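Local coordinates for holo-[acyl-carrier-protein] synthase (PDB 5XUM), which belongs to the 4'-phosphopantetheinyl transferase superfamily as a synthase of the AcpS type, and is built here as an assembly of three chains, at residues K125-L130 and F146-L151; P77-H82 and G86-A91. One frame throughout, in Å; residues are numbered along the deposited sequence.

Interaction 1 (K125-L130 and F146-L151); sequences KRFEVL and FTLKKL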
ATOM      1  N   LYS A 125      -8.449 -22.660 -24.628  1.00 58.34           N
ATOM      2  CA  LYS A 125      -7.288 -22.845 -25.499  1.00 59.18           C
ATOM      3  C   LYS A 125      -6.220 -21.792 -25.221  1.00 58.83           C
ATOM      4  O   LYS A 125      -5.023 -22.063 -25.338  1.00 60.48           O
ATOM      5  CB  LYS A 125      -7.691 -22.749 -26.973  1.00 62.43           C
ATOM      6  CG  LYS A 125      -8.517 -23.907 -27.506  1.00 62.43           C
ATOM      7  CD  LYS A 125      -9.008 -23.588 -28.908  1.00 62.14           C
ATOM      8  CE  LYS A 125     -10.164 -24.484 -29.315  1.00 63.49           C
ATOM      9  NZ  LYS A 125     -10.666 -24.143 -30.674  1.00 67.11           N
ATOM     10  N   ARG A 126      -6.667 -20.594 -24.853  1.00 54.36           N
ATOM     11  CA  ARG A 126      -5.787 -19.435 -24.732  1.00 53.09           C
ATOM     12  C   ARG A 126      -5.473 -19.054 -23.286  1.00 52.57           C
ATOM     13  O   ARG A 126      -4.353 -18.638 -22.984  1.00 54.29           O
ATOM     14  CB  ARG A 126      -6.390 -18.243 -25.483  1.00 54.54           C
ATOM     15  CG  ARG A 126      -6.445 -18.437 -26.991  1.00 54.47           C
ATOM     16  CD  ARG A 126      -7.492 -17.549 -27.641  1.00 57.72           C
ATOM     17  NE  ARG A 126      -7.507 -17.699 -29.099  1.00 61.02           N
ATOM     18  CZ  ARG A 126      -8.137 -18.670 -29.758  1.00 58.74           C
ATOM     19  NH1 ARG A 126      -8.084 -18.708 -31.083  1.00 60.53           N
ATOM     20  NH2 ARG A 126      -8.820 -19.604 -29.104  1.00 49.05           N
ATOM     21  N   PHE A 127      -6.453 -19.209 -22.399  1.00 49.79           N
ATOM     22  CA  PHE A 127      -6.321 -18.753 -21.015  1.00 48.40           C
ATOM     23  C   PHE A 127      -6.616 -19.831 -19.986  1.00 51.33           C
ATOM     24  O   PHE A 127      -7.318 -20.805 -20.263  1.00 51.65           O
ATOM     25  CB  PHE A 127      -7.247 -17.561 -20.750  1.00 45.54           C
ATOM     26  CG  PHE A 127      -7.108 -16.450 -21.745  1.00 44.44           C
ATOM     27  CD1 PHE A 127      -5.966 -15.656 -21.768  1.00 44.32           C
ATOM     28  CD2 PHE A 127      -8.126 -16.191 -22.656  1.00 43.20           C
ATOM     29  CE1 PHE A 127      -5.840 -14.628 -22.690  1.00 45.61           C
ATOM     30  CE2 PHE A 127      -8.007 -15.164 -23.578  1.00 44.54           C
ATOM     31  CZ  PHE A 127      -6.861 -14.383 -23.595  1.00 45.03           C
ATOM     32  N   GLU A 128      -6.063 -19.633 -18.792  1.00 52.95           N
ATOM     33  CA  GLU A 128      -6.427 -20.400 -17.614  1.00 53.39           C
ATOM     34  C   GLU A 128      -7.783 -19.888 -17.128  1.00 54.20           C
ATOM     35  O   GLU A 128      -7.893 -18.762 -16.640  1.00 56.06           O
ATOM     36  CB  GLU A 128      -5.355 -20.220 -16.533  1.00 56.41           C
ATOM     37  CG  GLU A 128      -5.576 -21.022 -15.257  1.00 61.04           C
ATOM     38  CD  GLU A 128      -4.543 -20.724 -14.182  1.00 64.70           C
ATOM     39  OE1 GLU A 128      -4.579 -21.394 -13.128  1.00 75.18           O
ATOM     40  OE2 GLU A 128      -3.693 -19.828 -14.379  1.00 66.57           O
ATOM     41  N   VAL A 129      -8.815 -20.713 -17.296  1.00 56.87           N
ATOM     42  CA  VAL A 129     -10.179 -20.365 -16.892  1.00 57.00           C
ATOM     43  C   VAL A 129     -10.431 -20.846 -15.463  1.00 60.33           C
ATOM     44  O   VAL A 129     -10.172 -22.005 -15.138  1.00 64.15           O
ATOM     45  CB  VAL A 129     -11.228 -20.949 -17.871  1.00 57.56           C
ATOM     46  CG1 VAL A 129     -12.646 -20.711 -17.370  1.00 56.42           C
ATOM     47  CG2 VAL A 129     -11.055 -20.349 -19.260  1.00 56.02           C
ATOM     48  N   LEU A 130     -10.937 -19.948 -14.620  1.00 62.24           N
ATOM     49  CA  LEU A 130     -11.060 -20.213 -13.183  1.00 64.31           C
ATOM     50  C   LEU A 130     -12.487 -20.504 -12.719  1.00 67.50           C
ATOM     51  O   LEU A 130     -12.743 -21.548 -12.118  1.00 80.49           O
ATOM     52  CB  LEU A 130     -10.459 -19.058 -12.370  1.00 61.91           C
ATOM     53  CG  LEU A 130      -8.951 -18.811 -12.487  1.00 61.04           C
ATOM     54  CD1 LEU A 130      -8.603 -17.409 -12.002  1.00 56.21           C
ATOM     55  CD2 LEU A 130      -8.149 -19.863 -11.730  1.00 56.46           C
ATOM     56  N   PHE A 146      -6.093  -3.291 -23.160  1.00 44.09           N
ATOM     57  CA  PHE A 146      -6.378  -2.980 -24.564  1.00 49.08           C
ATOM     58  C   PHE A 146      -5.907  -4.079 -25.512  1.00 48.88           C
ATOM     59  O   PHE A 146      -6.553  -4.341 -26.528  1.00 48.76           O
ATOM     60  CB  PHE A 146      -5.796  -1.625 -24.966  1.00 48.86           C
ATOM     61  CG  PHE A 146      -6.568  -0.456 -24.427  1.00 49.17           C
ATOM     62  CD1 PHE A 146      -7.667   0.043 -25.117  1.00 48.95           C
ATOM     63  CD2 PHE A 146      -6.202   0.143 -23.225  1.00 46.10           C
ATOM     64  CE1 PHE A 146      -8.386   1.120 -24.621  1.00 55.40           C
ATOM     65  CE2 PHE A 146      -6.918   1.216 -22.725  1.00 45.23           C
ATOM     66  CZ  PHE A 146      -8.009   1.708 -23.424  1.00 51.86           C
ATOM     67  N   THR A 147      -4.787  -4.714 -25.172  1.00 50.80           N
ATOM     68  CA  THR A 147      -4.296  -5.877 -25.909  1.00 49.08           C
ATOM     69  C   THR A 147      -5.313  -7.015 -25.808  1.00 50.66           C
ATOM     70  O   THR A 147      -5.658  -7.637 -26.818  1.00 53.87           O
ATOM     71  CB  THR A 147      -2.917  -6.339 -25.387  1.00 46.14           C
ATOM     72  OG1 THR A 147      -1.997  -5.244 -25.443  1.00 51.63           O
ATOM     73  CG2 THR A 147      -2.366  -7.494 -26.226  1.00 46.03           C
ATOM     74  N   LEU A 148      -5.797  -7.268 -24.594  1.00 49.23           N
ATOM     75  CA  LEU A 148      -6.816  -8.288 -24.357  1.00 50.59           C
ATOM     76  C   LEU A 148      -8.128  -7.955 -25.070  1.00 53.82           C
ATOM     77  O   LEU A 148      -8.733  -8.825 -25.697  1.00 55.80           O
ATOM     78  CB  LEU A 148      -7.050  -8.484 -22.852  1.00 46.85           C
ATOM     79  CG  LEU A 148      -8.088  -9.520 -22.402  1.00 47.01           C
ATOM     80  CD1 LEU A 148      -7.686 -10.935 -22.797  1.00 44.40           C
ATOM     81  CD2 LEU A 148      -8.331  -9.429 -20.901  1.00 42.10           C
ATOM     82  N   LYS A 149      -8.546  -6.693 -24.977  1.00 54.29           N
ATOM     83  CA  LYS A 149      -9.790  -6.212 -25.587  1.00 58.64           C
ATOM     84  C   LYS A 149      -9.802  -6.403 -27.108  1.00 59.98           C
ATOM     85  O   LYS A 149     -10.809  -6.831 -27.677  1.00 62.03           O
ATOM     86  CB  LYS A 149     -10.010  -4.738 -25.230  1.00 57.37           C
ATOM     87  CG  LYS A 149     -11.391  -4.190 -25.549  1.00 63.03           C
ATOM     88  CD  LYS A 149     -11.480  -2.717 -25.179  1.00 64.24           C
ATOM     89  CE  LYS A 149     -12.723  -2.062 -25.761  1.00 69.91           C
ATOM     90  NZ  LYS A 149     -13.979  -2.539 -25.119  1.00 73.61           N
ATOM     91  N   LYS A 150      -8.677  -6.090 -27.746  1.00 60.02           N
ATOM     92  CA  LYS A 150      -8.520  -6.209 -29.195  1.00 64.53           C
ATOM     93  C   LYS A 150      -8.512  -7.673 -29.645  1.00 67.11           C
ATOM     94  O   LYS A 150      -9.027  -8.002 -30.718  1.00 72.73           O
ATOM     95  CB  LYS A 150      -7.234  -5.504 -29.637  1.00 67.27           C
ATOM     96  CG  LYS A 150      -7.098  -5.291 -31.137  1.00 72.31           C
ATOM     97  CD  LYS A 150      -5.701  -4.809 -31.493  1.00 79.07           C
ATOM     98  CE  LYS A 150      -5.518  -4.693 -32.997  1.00 81.84           C
ATOM     99  NZ  LYS A 150      -4.110  -4.370 -33.357  1.00 87.90           N
ATOM    100  N   LEU A 151      -7.928  -8.539 -28.821  1.00 65.20           N
ATOM    101  CA  LEU A 151      -7.866  -9.972 -29.103  1.00 65.35           C
ATOM    102  C   LEU A 151      -9.251 -10.618 -29.030  1.00 66.23           C
ATOM    103  O   LEU A 151      -9.589 -11.462 -29.859  1.00 69.09           O
ATOM    104  CB  LEU A 151      -6.890 -10.665 -28.138  1.00 63.09           C
ATOM    105  CG  LEU A 151      -6.580 -12.162 -28.286  1.00 64.02           C
ATOM    106  CD1 LEU A 151      -5.145 -12.447 -27.881  1.00 63.96           C
ATOM    107  CD2 LEU A 151      -7.542 -13.030 -27.482  1.00 63.15           C
TER
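Phe127 reaches across to Leu151 and Leu148, which lie three residues apart on helix 145-154, and the far end of its ring does the touching. Phe127 CZ meets both leucines, 3.6 Å from Leu148 CD1 and 4.2 Å from Leu151 CD2. The Leu151 methyl comes in at the ring edge, near the ring plane, and the two side chains run past each other in opposite directions. Leu148 arrives obliquely instead, and its CD1 also approaches Phe127 CE1 at 4.1 Å. With Leu148 CG set anti to the backbone N (chi1 -180°), that methyl is carried nearer to the ring than the start of the side chain would suggest. Phe127 lies where the chain passes from helix 120-126 toward strand 128-132, an edge strand of the four-stranded antiparallel sheet in the C-terminal part of the chain. Helix 145-154 packs against this sheet, with Leu148 also resting on Leu159 and Tyr162 and Phe127 on Ile139, so the contact joins helix 145-154 to the run of chain leading into that strand through side chains alone. The backbones stay well apart, 11.0 Å between Phe127 CA and Leu148 CA. Next to the ring in sequence, Arg126 lays its CB 3.9 Å above one face, toward the rim, while its guanidinium NH2 turns back to the carbonyl oxygen of Phe122.

Interaction 2 (P77-H82 and G86-A91); sequences PVLCVH and GFFNYA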
ATOM      1  N   PRO A  77     -12.416   8.436  -6.099  1.00 50.32           N
ATOM      2  CA  PRO A  77     -11.825   8.462  -7.438  1.00 45.27           C
ATOM      3  C   PRO A  77     -11.626   7.050  -7.982  1.00 41.10           C
ATOM      4  O   PRO A  77     -11.318   6.132  -7.217  1.00 43.82           O
ATOM      5  CB  PRO A  77     -10.463   9.130  -7.215  1.00 45.81           C
ATOM      6  CG  PRO A  77     -10.608   9.894  -5.947  1.00 51.48           C
ATOM      7  CD  PRO A  77     -11.540   9.081  -5.101  1.00 52.05           C
ATOM      8  N   VAL A  78     -11.835   6.881  -9.287  1.00 39.64           N
ATOM      9  CA  VAL A  78     -11.633   5.588  -9.952  0.60 39.04           C
ATOM     10  C   VAL A  78     -10.765   5.774 -11.196  1.00 38.14           C
ATOM     11  O   VAL A  78     -10.996   6.687 -11.994  1.00 38.16           O
ATOM     12  CB  VAL A  78     -12.975   4.912 -10.337  0.60 39.47           C
ATOM     13  CG1 VAL A  78     -12.738   3.524 -10.919  0.60 36.05           C
ATOM     14  CG2 VAL A  78     -13.902   4.814  -9.132  0.60 42.51           C
ATOM     15  N   LEU A  79      -9.766   4.905 -11.352  1.00 37.60           N
ATOM     16  CA  LEU A  79      -8.849   4.968 -12.488  1.00 38.28           C
ATOM     17  C   LEU A  79      -9.521   4.534 -13.790  1.00 37.94           C
ATOM     18  O   LEU A  79     -10.180   3.492 -13.846  1.00 39.61           O
ATOM     19  CB  LEU A  79      -7.600   4.110 -12.230  1.00 38.38           C
ATOM     20  CG  LEU A  79      -6.546   4.077 -13.347  1.00 38.85           C
ATOM     21  CD1 LEU A  79      -5.674   5.318 -13.289  1.00 44.09           C
ATOM     22  CD2 LEU A  79      -5.683   2.826 -13.284  1.00 36.52           C
ATOM     23  N   CYS A  80      -9.348   5.355 -14.824  1.00 39.14           N
ATOM     24  CA  CYS A  80      -9.760   5.021 -16.181  1.00 42.70           C
ATOM     25  C   CYS A  80      -8.568   5.192 -17.116  1.00 43.22           C
ATOM     26  O   CYS A  80      -8.015   6.288 -17.241  1.00 44.60           O
ATOM     27  CB  CYS A  80     -10.936   5.893 -16.637  1.00 46.03           C
ATOM     28  SG  CYS A  80     -11.499   5.561 -18.328  1.00 56.16           S
ATOM     29  N   VAL A  81      -8.167   4.098 -17.757  1.00 43.41           N
ATOM     30  CA  VAL A  81      -7.026   4.115 -18.671  1.00 43.17           C
ATOM     31  C   VAL A  81      -7.482   4.176 -20.132  1.00 45.20           C
ATOM     32  O   VAL A  81      -8.491   3.573 -20.505  1.00 45.99           O
ATOM     33  CB  VAL A  81      -6.066   2.917 -18.432  1.00 41.22           C
ATOM     34  CG1 VAL A  81      -5.456   2.987 -17.037  1.00 36.10           C
ATOM     35  CG2 VAL A  81      -6.775   1.582 -18.637  1.00 41.51           C
ATOM     36  N   HIS A  82      -6.744   4.929 -20.942  1.00 49.15           N
ATOM     37  CA  HIS A  82      -7.007   5.033 -22.380  1.00 50.98           C
ATOM     38  C   HIS A  82      -5.847   4.487 -23.159  1.00 53.16           C
ATOM     39  O   HIS A  82      -5.778   4.623 -24.382  1.00 55.83           O
ATOM     40  CB  HIS A  82      -7.290   6.479 -22.771  1.00 50.24           C
ATOM     41  CG  HIS A  82      -8.554   7.036 -22.165  1.00 53.85           C
ATOM     42  ND1 HIS A  82      -9.760   6.878 -22.737  1.00 56.63           N
ATOM     43  CD2 HIS A  82      -8.765   7.763 -20.996  1.00 56.47           C
ATOM     44  CE1 HIS A  82     -10.698   7.475 -21.977  1.00 60.93           C
ATOM     45  NE2 HIS A  82     -10.087   8.016 -20.911  1.00 60.23           N
ATOM     46  N   GLY A  86       0.500  -1.284 -18.239  1.00 49.53           N
ATOM     47  CA  GLY A  86       1.034  -2.489 -17.600  1.00 47.25           C
ATOM     48  C   GLY A  86      -0.029  -3.559 -17.461  1.00 47.23           C
ATOM     49  O   GLY A  86      -1.128  -3.424 -18.008  1.00 51.61           O
ATOM     50  N   PHE A  87       0.285  -4.626 -16.729  1.00 48.87           N
ATOM     51  CA  PHE A  87      -0.674  -5.717 -16.534  1.00 51.03           C
ATOM     52  C   PHE A  87      -1.307  -5.753 -15.138  1.00 44.63           C
ATOM     53  O   PHE A  87      -1.946  -6.741 -14.765  1.00 46.91           O
ATOM     54  CB  PHE A  87      -0.077  -7.081 -16.931  1.00 52.73           C
ATOM     55  CG  PHE A  87       1.042  -7.552 -16.042  1.00 57.52           C
ATOM     56  CD1 PHE A  87       0.808  -8.509 -15.059  1.00 61.07           C
ATOM     57  CD2 PHE A  87       2.334  -7.059 -16.201  1.00 61.96           C
ATOM     58  CE1 PHE A  87       1.837  -8.954 -14.241  1.00 72.12           C
ATOM     59  CE2 PHE A  87       3.368  -7.499 -15.387  1.00 67.41           C
ATOM     60  CZ  PHE A  87       3.120  -8.448 -14.405  1.00 73.04           C
ATOM     61  N   PHE A  88      -1.135  -4.676 -14.372  1.00 36.72           N
ATOM     62  CA  PHE A  88      -1.854  -4.534 -13.109  1.00 31.79           C
ATOM     63  C   PHE A  88      -3.350  -4.526 -13.414  1.00 30.26           C
ATOM     64  O   PHE A  88      -3.778  -3.947 -14.413  1.00 32.65           O
ATOM     65  CB  PHE A  88      -1.432  -3.255 -12.359  1.00 28.02           C
ATOM     66  CG  PHE A  88      -1.653  -1.982 -13.136  1.00 28.62           C
ATOM     67  CD1 PHE A  88      -0.656  -1.473 -13.963  1.00 30.49           C
ATOM     68  CD2 PHE A  88      -2.856  -1.289 -13.036  1.00 31.44           C
ATOM     69  CE1 PHE A  88      -0.859  -0.306 -14.685  1.00 30.81           C
ATOM     70  CE2 PHE A  88      -3.068  -0.121 -13.759  1.00 31.69           C
ATOM     71  CZ  PHE A  88      -2.066   0.373 -14.582  1.00 31.45           C
ATOM     72  N   ASN A  89      -4.143  -5.196 -12.585  1.00 28.88           N
ATOM     73  CA  ASN A  89      -5.591  -5.178 -12.780  1.00 31.37           C
ATOM     74  C   ASN A  89      -6.342  -4.436 -11.679  1.00 31.36           C
ATOM     75  O   ASN A  89      -7.558  -4.258 -11.755  1.00 33.99           O
ATOM     76  CB  ASN A  89      -6.163  -6.585 -13.031  1.00 31.76           C
ATOM     77  CG  ASN A  89      -5.828  -7.577 -11.931  1.00 32.63           C
ATOM     78  OD1 ASN A  89      -4.990  -7.323 -11.064  1.00 31.16           O
ATOM     79  ND2 ASN A  89      -6.491  -8.728 -11.970  1.00 32.42           N
ATOM     80  N   TYR A  90      -5.604  -3.989 -10.667  1.00 28.88           N
ATOM     81  CA  TYR A  90      -6.183  -3.184  -9.601  1.00 31.10           C
ATOM     82  C   TYR A  90      -5.389  -1.910  -9.364  1.00 30.87           C
ATOM     83  O   TYR A  90      -4.159  -1.932  -9.275  1.00 27.45           O
ATOM     84  CB  TYR A  90      -6.331  -3.998  -8.307  1.00 32.50           C
ATOM     85  CG  TYR A  90      -7.577  -4.849  -8.291  1.00 32.68           C
ATOM     86  CD1 TYR A  90      -8.732  -4.414  -7.644  1.00 31.90           C
ATOM     87  CD2 TYR A  90      -7.611  -6.080  -8.945  1.00 35.17           C
ATOM     88  CE1 TYR A  90      -9.882  -5.183  -7.639  1.00 35.82           C
ATOM     89  CE2 TYR A  90      -8.756  -6.858  -8.944  1.00 35.46           C
ATOM     90  CZ  TYR A  90      -9.886  -6.405  -8.295  1.00 37.69           C
ATOM     91  OH  TYR A  90     -11.022  -7.179  -8.297  1.00 44.39           O
ATOM     92  N   ALA A  91      -6.111  -0.796  -9.298  1.00 30.35           N
ATOM     93  CA  ALA A  91      -5.538   0.477  -8.898  1.00 30.33           C
ATOM     94  C   ALA A  91      -6.306   0.962  -7.682  1.00 29.25           C
ATOM     95  O   ALA A  91      -7.485   1.306  -7.772  1.00 32.53           O
ATOM     96  CB  ALA A  91      -5.621   1.489 -10.030  1.00 30.39           C
TER
HETATM   97  O   HOH W   1      -9.431   2.500  -9.598  1.00 47.67           O
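One water joins Leu79 to Ala91: it donates to Ala91 O at 2.9 Å and accepts from Leu79 N at 3.0 Å. No direct hydrogen bond runs between the two segments, and this bridge spans a pair of strands, 76-81 and 90-97, that belong to different sheets within the 4'-phosphopantetheinyl transferase superfamily region. Beside the water the contact turns apolar. The CB of Leu79 is directed toward the 86-91 segment, and Leu79 CD2 comes to 3.5 Å from Ala91 CB, with Leu79 CB itself 4.0 Å from the same methyl. That close approach fits the short distance between the backbones, 6.6 Å from Leu79 CA to Ala91 CA. The same Leu79 CD2 also touches Phe88, meeting CE2 at 4.0 Å at the edge of the ring, near its plane, and the two side chains cross at about a right angle. Phe88 holds CG between its backbone N and carbonyl carbon (chi1 59°), which swings the ring end nearer to Leu79 than its CB direction alone would bring it. Helix 38-56 closes over the same place, Phe52 packing on both Leu79 and Phe88. Between Phe88 and Ala91 the chain makes a classic beta bulge, with Asn89 and Tyr90 both facing Glu108 on strand 100-108. The CB of Tyr90 is directed away from the 77-82 segment, and its ring makes a cation-pi contact with Arg110, whereas the CB of Ala91 faces that segment. All three touching side chains are buried and apolar. Cohesion between these segments is therefore hydrophobic, while the water satisfies a main-chain N-H and a carbonyl between two strands that make no direct hydrogen bond to each other here.

How the interactions relate
Interaction 2 comes first along the chain, and its centre is about 2 Å from the centre of the chain, that of interaction 1 about 19 Å; the two centres are about 17 Å apart. Interaction 2 brings together strands of two sheets beside helix 38-56, and interaction 1 sits where helix 145-154 packs on the four-stranded sheet that follows. The regions still meet: the ring of Phe146 packs with CE2 3.5 Å from His82 C, and Asp84 takes a hydrogen bond from Phe146 N at OD1 and meets Thr147 OG1 in another at OD2. Beyond strand 158-162 the chain returns, as strand 166-167, to pair beside 76-81, tying the C-terminal part to the centre.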